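Local atomic coordinates of monalysin (Pseudomonas entomophila, PDB entry 4MKO), a protein that forms beta-barrel pores in host cell membranes, acting as a cytolytic and hemolytic toxin that damages the intestine of Drosophila. Residues Tyr7-Lys11 and Gln28-Asp33; Val55-Leu59 and Pro198-Val204; Tyr141-Leu145 and Ala181-Arg185. All coordinates share one frame; numbering follows the deposited sequence.

Contact 1. Residues Tyr7-Lys11 and Gln28-Asp33; sequences YPTKK and QGCWVD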
loop_
_atom_site.group_PDB
_atom_site.type_symbol
_atom_site.label_atom_id
_atom_site.label_comp_id
_atom_site.label_asym_id
_atom_site.label_seq_id
_atom_site.Cartn_x
_atom_site.Cartn_y
_atom_site.Cartn_z
ATOM N N TYR A 7 -2.772 14.174 6.384
ATOM C CA TYR A 7 -2.897 13.732 5.001
ATOM C C TYR A 7 -4.343 13.753 4.531
ATOM O O TYR A 7 -5.228 13.407 5.322
ATOM C CB TYR A 7 -2.277 12.334 4.800
ATOM C CG TYR A 7 -0.836 12.256 5.259
ATOM C CD1 TYR A 7 0.160 12.995 4.624
ATOM C CD2 TYR A 7 -0.471 11.462 6.343
ATOM C CE1 TYR A 7 1.479 12.960 5.067
ATOM C CE2 TYR A 7 0.848 11.406 6.784
ATOM C CZ TYR A 7 1.819 12.158 6.140
ATOM O OH TYR A 7 3.127 12.102 6.552
ATOM N N PRO A 8 -4.587 14.155 3.262
ATOM C CA PRO A 8 -5.969 14.195 2.750
ATOM C C PRO A 8 -6.442 12.785 2.374
ATOM O O PRO A 8 -5.642 11.846 2.391
ATOM C CB PRO A 8 -5.841 15.064 1.493
ATOM C CG PRO A 8 -4.461 14.758 0.986
ATOM C CD PRO A 8 -3.619 14.587 2.227
ATOM N N THR A 9 -7.722 12.664 1.991
ATOM C CA THR A 9 -8.333 11.402 1.554
ATOM C C THR A 9 -8.655 11.515 0.060
ATOM O O THR A 9 -9.232 12.513 -0.378
ATOM C CB THR A 9 -9.587 11.098 2.390
ATOM O OG1 THR A 9 -9.210 11.007 3.758
ATOM C CG2 THR A 9 -10.277 9.789 1.969
ATOM N N LYS A 10 -8.263 10.503 -0.723
ATOM C CA LYS A 10 -8.451 10.511 -2.174
ATOM C C LYS A 10 -9.177 9.260 -2.620
ATOM O O LYS A 10 -8.931 8.189 -2.072
ATOM C CB LYS A 10 -7.104 10.623 -2.906
ATOM C CG LYS A 10 -6.259 11.840 -2.511
ATOM C CD LYS A 10 -6.914 13.135 -2.988
ATOM C CE LYS A 10 -6.322 14.344 -2.329
ATOM N NZ LYS A 10 -7.009 15.572 -2.817
ATOM N N LYS A 11 -10.060 9.394 -3.617
ATOM C CA LYS A 11 -10.809 8.255 -4.144
ATOM C C LYS A 11 -10.435 8.045 -5.622
ATOM O O LYS A 11 -10.785 8.871 -6.460
ATOM C CB LYS A 11 -12.319 8.494 -3.987
ATOM C CG LYS A 11 -13.201 7.359 -4.504
ATOM C CD LYS A 11 -14.660 7.678 -4.195
ATOM C CE LYS A 11 -15.604 6.609 -4.677
ATOM N NZ LYS A 11 -17.023 6.975 -4.407
ATOM N N GLN A 28 3.739 13.351 0.569
ATOM C CA GLN A 28 4.255 12.088 1.121
ATOM C C GLN A 28 3.256 10.949 0.902
ATOM O O GLN A 28 3.656 9.813 0.679
ATOM C CB GLN A 28 4.491 12.210 2.635
ATOM C CG GLN A 28 5.732 12.994 3.040
ATOM C CD GLN A 28 5.773 13.124 4.538
ATOM O OE1 GLN A 28 4.855 13.673 5.165
ATOM N NE2 GLN A 28 6.822 12.596 5.148
ATOM N N GLY A 29 1.972 11.245 1.065
ATOM C CA GLY A 29 0.959 10.202 0.969
ATOM C C GLY A 29 -0.442 10.674 1.278
ATOM O O GLY A 29 -0.667 11.832 1.650
ATOM N N CYS A 30 -1.405 9.783 1.050
ATOM C CA CYS A 30 -2.798 10.115 1.254
ATOM C C CYS A 30 -3.577 8.900 1.739
ATOM O O CYS A 30 -3.183 7.759 1.465
ATOM C CB CYS A 30 -3.405 10.714 -0.018
ATOM S SG CYS A 30 -3.420 9.607 -1.462
ATOM N N TRP A 31 -4.661 9.153 2.481
ATOM C CA TRP A 31 -5.613 8.105 2.856
ATOM C C TRP A 31 -6.377 7.816 1.573
ATOM O O TRP A 31 -6.584 8.717 0.752
ATOM C CB TRP A 31 -6.576 8.610 3.932
ATOM C CG TRP A 31 -5.906 8.858 5.250
ATOM C CD1 TRP A 31 -5.351 10.029 5.681
ATOM C CD2 TRP A 31 -5.664 7.893 6.282
ATOM N NE1 TRP A 31 -4.865 9.877 6.957
ATOM C CE2 TRP A 31 -5.014 8.567 7.341
ATOM C CE3 TRP A 31 -5.942 6.518 6.421
ATOM C CZ2 TRP A 31 -4.638 7.917 8.527
ATOM C CZ3 TRP A 31 -5.582 5.876 7.605
ATOM C CH2 TRP A 31 -4.936 6.571 8.641
ATOM N N VAL A 32 -6.771 6.565 1.374
ATOM C CA VAL A 32 -7.479 6.157 0.158
ATOM C C VAL A 32 -8.885 5.706 0.535
ATOM O O VAL A 32 -9.028 4.852 1.410
ATOM C CB VAL A 32 -6.706 5.018 -0.578
ATOM C CG1 VAL A 32 -7.510 4.477 -1.770
ATOM C CG2 VAL A 32 -5.333 5.500 -1.033
ATOM N N ASP A 33 -9.899 6.251 -0.144
ATOM C CA ASP A 33 -11.305 5.865 0.040
ATOM C C ASP A 33 -11.548 4.769 -1.003
ATOM O O ASP A 33 -11.640 5.050 -2.207
ATOM C CB ASP A 33 -12.225 7.083 -0.211
ATOM C CG ASP A 33 -13.721 6.797 -0.289
ATOM O OD1 ASP A 33 -14.127 5.651 -0.004
ATOM O OD2 ASP A 33 -14.481 7.722 -0.628
#
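The ring of Tyr7 crosses the Gln28 side chain at a slant and passes the backbone carbonyl of Gly29. Tyr7 OH donates to Gln28 OE1 at 2.7 Å. The amide oxygen sits at the ring edge, near the ring plane. The ring and amide planes are 58° apart, and the hydroxyl meets OE1 from above the carbonyl plane. Tyr7 CD1 is also 3.3 Å from Gly29 O. Further along, the two backbones pair as parallel strands. Trp31 N donates to Pro8 O at 2.9 Å, Lys10 N to Trp31 O, and Asp33 N to Lys10 O. Thr9 and Trp31 share one face of this sheet edge, with Thr9 OG1 3.6 Å from Trp31 CB. Lys10 and Val32 occupy the other. Lys10 CG, turned beside its backbone N (chi1 -56°), lies 3.8 Å from Cys30 SG. That sulfur binds a mercury ion, and the Asp33 side chain lies close to a zinc ion. Trp31 NE1 is bonded to Phe4 O, and the indole stacks on His221. The contact joins the two strands of a beta-alpha-beta unit. Helix 12-20 links them and packs on Pro8 and Lys10, while strand 46-67 pairs with the other edge of strand 29-43.

Contact 2. Residues Val55-Leu59 and Pro198-Val204; sequences VFAYL and PLDWDTV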
loop_
_atom_site.group_PDB
_atom_site.type_symbol
_atom_site.label_atom_id
_atom_site.label_comp_id
_atom_site.label_asym_id
_atom_site.label_seq_id
_atom_site.Cartn_x
_atom_site.Cartn_y
_atom_site.Cartn_z
ATOM N N VAL A 55 -6.417 1.496 2.018
ATOM C CA VAL A 55 -6.521 2.503 3.087
ATOM C C VAL A 55 -5.562 3.677 2.923
ATOM O O VAL A 55 -5.801 4.739 3.506
ATOM C CB VAL A 55 -6.390 1.894 4.515
ATOM C CG1 VAL A 55 -7.628 1.057 4.881
ATOM C CG2 VAL A 55 -5.086 1.084 4.688
ATOM N N PHE A 56 -4.428 3.450 2.247
ATOM C CA PHE A 56 -3.420 4.508 2.164
ATOM C C PHE A 56 -2.578 4.340 0.922
ATOM O O PHE A 56 -2.517 3.260 0.344
ATOM C CB PHE A 56 -2.532 4.431 3.431
ATOM C CG PHE A 56 -1.893 5.750 3.828
ATOM C CD1 PHE A 56 -2.621 6.711 4.523
ATOM C CD2 PHE A 56 -0.559 6.009 3.544
ATOM C CE1 PHE A 56 -2.040 7.931 4.880
ATOM C CE2 PHE A 56 0.030 7.221 3.922
ATOM C CZ PHE A 56 -0.718 8.176 4.579
ATOM N N ALA A 57 -1.939 5.415 0.498
ATOM C CA ALA A 57 -1.013 5.342 -0.638
ATOM C C ALA A 57 0.116 6.262 -0.300
ATOM O O ALA A 57 -0.134 7.361 0.201
ATOM C CB ALA A 57 -1.689 5.767 -1.927
ATOM N N TYR A 58 1.356 5.810 -0.496
ATOM C CA TYR A 58 2.471 6.695 -0.156
ATOM C C TYR A 58 3.629 6.525 -1.114
ATOM O O TYR A 58 3.656 5.572 -1.895
ATOM C CB TYR A 58 2.901 6.562 1.318
ATOM C CG TYR A 58 3.608 5.269 1.634
ATOM C CD1 TYR A 58 2.890 4.116 1.943
ATOM C CD2 TYR A 58 4.999 5.206 1.683
ATOM C CE1 TYR A 58 3.539 2.927 2.263
ATOM C CE2 TYR A 58 5.658 4.020 2.003
ATOM C CZ TYR A 58 4.919 2.880 2.279
ATOM O OH TYR A 58 5.531 1.707 2.603
ATOM N N LEU A 59 4.589 7.440 -1.033
ATOM C CA LEU A 59 5.760 7.412 -1.905
ATOM C C LEU A 59 6.919 6.769 -1.159
ATOM O O LEU A 59 7.334 7.260 -0.095
ATOM C CB LEU A 59 6.112 8.848 -2.319
ATOM C CG LEU A 59 5.151 9.536 -3.296
ATOM C CD1 LEU A 59 5.604 10.956 -3.577
ATOM C CD2 LEU A 59 5.028 8.751 -4.590
ATOM N N PRO A 198 10.650 10.692 3.028
ATOM C CA PRO A 198 9.454 9.889 2.756
ATOM C C PRO A 198 9.075 9.006 3.933
ATOM O O PRO A 198 9.869 8.734 4.837
ATOM C CB PRO A 198 9.852 9.051 1.531
ATOM C CG PRO A 198 11.331 8.889 1.667
ATOM C CD PRO A 198 11.820 10.192 2.266
ATOM N N LEU A 199 7.828 8.586 3.918
ATOM C CA LEU A 199 7.326 7.642 4.895
ATOM C C LEU A 199 7.910 6.276 4.553
ATOM O O LEU A 199 8.263 6.025 3.394
ATOM C CB LEU A 199 5.794 7.580 4.798
ATOM C CG LEU A 199 5.041 8.874 5.151
ATOM C CD1 LEU A 199 3.575 8.768 4.778
ATOM C CD2 LEU A 199 5.186 9.210 6.637
ATOM N N ASP A 200 8.028 5.401 5.557
ATOM C CA ASP A 200 8.475 4.034 5.356
ATOM C C ASP A 200 7.399 3.081 5.903
ATOM O O ASP A 200 6.431 3.524 6.526
ATOM C CB ASP A 200 9.871 3.779 5.952
ATOM C CG ASP A 200 10.012 4.005 7.444
ATOM O OD1 ASP A 200 9.008 3.833 8.175
ATOM O OD2 ASP A 200 11.139 4.305 7.891
ATOM N N TRP A 201 7.562 1.783 5.647
ATOM C CA TRP A 201 6.577 0.776 6.009
ATOM C C TRP A 201 6.295 0.689 7.515
ATOM O O TRP A 201 5.136 0.563 7.897
ATOM C CB TRP A 201 6.990 -0.569 5.424
ATOM C CG TRP A 201 5.994 -1.674 5.592
ATOM C CD1 TRP A 201 6.261 -2.950 5.982
ATOM C CD2 TRP A 201 4.580 -1.616 5.336
ATOM N NE1 TRP A 201 5.107 -3.700 5.975
ATOM C CE2 TRP A 201 4.064 -2.914 5.553
ATOM C CE3 TRP A 201 3.707 -0.605 4.866
ATOM C CZ2 TRP A 201 2.711 -3.216 5.411
ATOM C CZ3 TRP A 201 2.364 -0.912 4.703
ATOM C CH2 TRP A 201 1.869 -2.193 5.019
ATOM N N ASP A 202 7.342 0.751 8.358
ATOM C CA ASP A 202 7.207 0.717 9.823
ATOM C C ASP A 202 6.336 1.884 10.305
ATOM O O ASP A 202 5.370 1.665 11.053
ATOM C CB ASP A 202 8.601 0.749 10.482
ATOM C CG ASP A 202 8.567 0.469 11.967
ATOM O OD1 ASP A 202 8.428 1.438 12.753
ATOM O OD2 ASP A 202 8.670 -0.717 12.347
ATOM N N THR A 203 6.634 3.108 9.829
ATOM C CA THR A 203 5.907 4.330 10.176
ATOM C C THR A 203 4.438 4.239 9.730
ATOM O O THR A 203 3.542 4.572 10.509
ATOM C CB THR A 203 6.614 5.574 9.613
ATOM O OG1 THR A 203 7.948 5.598 10.116
ATOM C CG2 THR A 203 5.898 6.883 9.984
ATOM N N VAL A 204 4.196 3.815 8.478
ATOM C CA VAL A 204 2.834 3.698 7.946
ATOM C C VAL A 204 2.005 2.715 8.772
ATOM O O VAL A 204 0.872 3.036 9.094
ATOM C CB VAL A 204 2.820 3.390 6.416
ATOM C CG1 VAL A 204 1.412 3.056 5.908
ATOM C CG2 VAL A 204 3.380 4.584 5.638
HETATM O O HOH W 1 6.369 9.226 1.511
#
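A capped helix start packs here against the central sheet of the aerolysin-like fold, with Tyr58 as the main side chain on the strand. Its CG stands between the backbone N and the carbonyl carbon (chi1 71°), and the ring reaches toward the helix start. Val204 CG2 sits over one face, 3.8 Å from the centroid of the Tyr58 ring, in a CH-pi contact. Leu199 packs beside the same ring, with its CB 4.0 Å from Tyr58 CD2. Leu199 CD1 then meets the edge of the Phe56 ring, 4.0 Å from CE2. Tyr58 OH lies 3.7 Å from Trp201 CE3. A water bridges the backbones, donating to Leu59 O at 2.7 Å and accepting from Leu199 N. Asp200 is the N-cap of helix 201-211. Its OD1 accepts from Thr203 N at 3.0 Å, nearly straight at 164°, and also from Thr203 OG1. Both bonds cap the first turn, which the backbone bond from Val204 N to Asp200 O also closes. Strand 46-67 runs between strands 29-43 and 136-151. The helix start covers one face of it, and Trp201 reaches on to strand 173-191 and helix 85-90.

Contact 3. Residues Tyr141-Leu145 and Ala181-Arg185; sequences YQVVL and AITQR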
loop_
_atom_site.group_PDB
_atom_site.type_symbol
_atom_site.label_atom_id
_atom_site.label_comp_id
_atom_site.label_asym_id
_atom_site.label_seq_id
_atom_site.Cartn_x
_atom_site.Cartn_y
_atom_site.Cartn_z
ATOM N N TYR A 141 10.883 8.335 -6.227
ATOM C CA TYR A 141 10.021 7.544 -5.339
ATOM C C TYR A 141 9.089 6.693 -6.178
ATOM O O TYR A 141 8.824 7.047 -7.326
ATOM C CB TYR A 141 9.133 8.461 -4.478
ATOM C CG TYR A 141 9.854 9.558 -3.735
ATOM C CD1 TYR A 141 10.343 9.353 -2.448
ATOM C CD2 TYR A 141 10.013 10.822 -4.304
ATOM C CE1 TYR A 141 10.989 10.378 -1.749
ATOM C CE2 TYR A 141 10.661 11.849 -3.616
ATOM C CZ TYR A 141 11.114 11.634 -2.327
ATOM O OH TYR A 141 11.740 12.665 -1.659
ATOM N N GLN A 142 8.557 5.601 -5.609
ATOM C CA GLN A 142 7.545 4.771 -6.285
ATOM C C GLN A 142 6.285 4.753 -5.411
ATOM O O GLN A 142 6.382 4.662 -4.183
ATOM C CB GLN A 142 8.026 3.341 -6.523
ATOM C CG GLN A 142 7.053 2.512 -7.382
ATOM C CD GLN A 142 7.556 1.159 -7.815
ATOM O OE1 GLN A 142 8.637 0.694 -7.424
ATOM N NE2 GLN A 142 6.774 0.502 -8.649
ATOM N N VAL A 143 5.116 4.793 -6.060
ATOM C CA VAL A 143 3.824 4.753 -5.355
ATOM C C VAL A 143 3.597 3.374 -4.766
ATOM O O VAL A 143 3.689 2.351 -5.468
ATOM C CB VAL A 143 2.642 5.160 -6.287
ATOM C CG1 VAL A 143 1.295 4.937 -5.601
ATOM C CG2 VAL A 143 2.784 6.608 -6.780
ATOM N N VAL A 144 3.240 3.360 -3.479
ATOM C CA VAL A 144 2.876 2.154 -2.735
ATOM C C VAL A 144 1.392 2.235 -2.388
ATOM O O VAL A 144 0.918 3.264 -1.883
ATOM C CB VAL A 144 3.719 1.981 -1.459
ATOM C CG1 VAL A 144 3.205 0.813 -0.615
ATOM C CG2 VAL A 144 5.195 1.777 -1.793
ATOM N N LEU A 145 0.665 1.144 -2.655
ATOM C CA LEU A 145 -0.747 1.002 -2.329
ATOM C C LEU A 145 -0.841 0.150 -1.083
ATOM O O LEU A 145 -0.316 -0.963 -1.051
ATOM C CB LEU A 145 -1.561 0.383 -3.492
ATOM C CG LEU A 145 -1.475 1.142 -4.824
ATOM C CD1 LEU A 145 -2.064 0.314 -5.983
ATOM C CD2 LEU A 145 -2.134 2.545 -4.724
ATOM N N ALA A 181 1.015 -4.257 1.534
ATOM C CA ALA A 181 1.348 -3.201 0.583
ATOM C C ALA A 181 1.897 -3.791 -0.711
ATOM O O ALA A 181 2.641 -4.770 -0.684
ATOM C CB ALA A 181 2.358 -2.252 1.201
ATOM N N ILE A 182 1.485 -3.206 -1.832
ATOM C CA ILE A 182 1.919 -3.569 -3.183
ATOM C C ILE A 182 2.334 -2.264 -3.864
ATOM O O ILE A 182 1.981 -1.177 -3.386
ATOM C CB ILE A 182 0.811 -4.332 -3.993
ATOM C CG1 ILE A 182 -0.388 -3.407 -4.387
ATOM C CG2 ILE A 182 0.328 -5.616 -3.255
ATOM C CD1 ILE A 182 -1.451 -4.003 -5.312
ATOM N N THR A 183 3.054 -2.353 -4.982
ATOM C CA THR A 183 3.401 -1.134 -5.711
ATOM C C THR A 183 2.478 -0.926 -6.890
ATOM O O THR A 183 1.835 -1.867 -7.374
ATOM C CB THR A 183 4.831 -1.202 -6.259
ATOM O OG1 THR A 183 5.036 -2.494 -6.836
ATOM C CG2 THR A 183 5.893 -0.878 -5.212
ATOM N N GLN A 184 2.459 0.318 -7.376
ATOM C CA GLN A 184 1.763 0.741 -8.595
ATOM C C GLN A 184 2.867 1.103 -9.598
ATOM O O GLN A 184 3.946 1.529 -9.186
ATOM C CB GLN A 184 0.894 1.982 -8.311
ATOM C CG GLN A 184 -0.046 2.360 -9.446
ATOM C CD GLN A 184 -0.948 3.501 -9.068
ATOM O OE1 GLN A 184 -0.519 4.514 -8.502
ATOM N NE2 GLN A 184 -2.207 3.379 -9.410
ATOM N N ARG A 185 2.587 0.973 -10.903
ATOM C CA ARG A 185 3.534 1.330 -11.970
ATOM C C ARG A 185 3.532 2.865 -12.144
ATOM O O ARG A 185 3.137 3.396 -13.187
ATOM C CB ARG A 185 3.185 0.595 -13.273
ATOM C CG ARG A 185 4.344 0.657 -14.275
ATOM C CD ARG A 185 4.249 -0.373 -15.384
ATOM N NE ARG A 185 3.013 -0.267 -16.149
ATOM C CZ ARG A 185 2.872 0.433 -17.265
ATOM N NH1 ARG A 185 3.889 1.135 -17.749
ATOM N NH2 ARG A 185 1.705 0.451 -17.901
#
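Backbone hydrogen bonds hold Val143 and Leu145 to Ile182 and Gln184 as antiparallel strands. Leu145 and Ile182 form a hydrogen-bonded pair. Leu145 N donates to Ile182 O at 2.8 Å, and Ile182 N returns a bond to Leu145 O at 3.0 Å. Gln184 N donates to Val143 O. Val144 and Thr183 form the non-hydrogen-bonded pair between these bonds, with their CA atoms 4.5 Å apart. The strand axes are 139° apart, well short of strict antiparallel. This is a twisted antiparallel strand pair in the main sheet of the aerolysin-like fold.

One side chain adds a polar bond to the backbone set. Gln142 NE2 donates to Gln184 O at 3.1 Å with an angle of 167°. The acceptor lies in the amide plane of Gln142, but the donor comes from above the carbonyl plane. The Gln142 chain is extended, with CG anti to the backbone N (chi1 -173°), and it crosses Thr183 at about a right angle. The same NE2 also bonds Thr80 O, as does Thr183 OG1. Two bonds therefore grip the Gln142 amide nitrogen. Val143 and Gln184 lie side by side, and the methyl Val143 CG1 rests 3.4 Å from the amide oxygen Gln184 OE1. Gln184 NE2 bonds Ser111 O and Asp13 OD1.

Apolar side chains meet on both faces. Val144 CG1 meets Ala181 CB at 3.7 Å. On the face of Leu145 and Ile182, Leu145 CB is 4.1 Å from Ile182 CG1.

Strand 136-151 is flanked by strand 46-67 on its other edge. Strand 173-191 also pairs with strand 165-170, and its chain turns a corner at Arg185.

In the fold
All three contacts reach one mixed sheet. Contact 1 joins strands 9-10 and 29-43. Strand 46-67 of contact 2 lies next to strand 29-43, and strand 136-151 of contact 3 comes next, followed by strand 173-191. Contact 2 sets the start of helix 201-211, which follows strand 173-191 in the chain, against this sheet. The centres of contacts 1 and 2 are about 11 Å apart, those of 2 and 3 about 10 Å, and those of 1 and 3 about 14 Å. Contact 1 closes before the others open, and contact 3 is nested inside the loop closed by contact 2. That loop contains the inferred pore-forming region, 67-135, so the sheet brings together chain from before and after it.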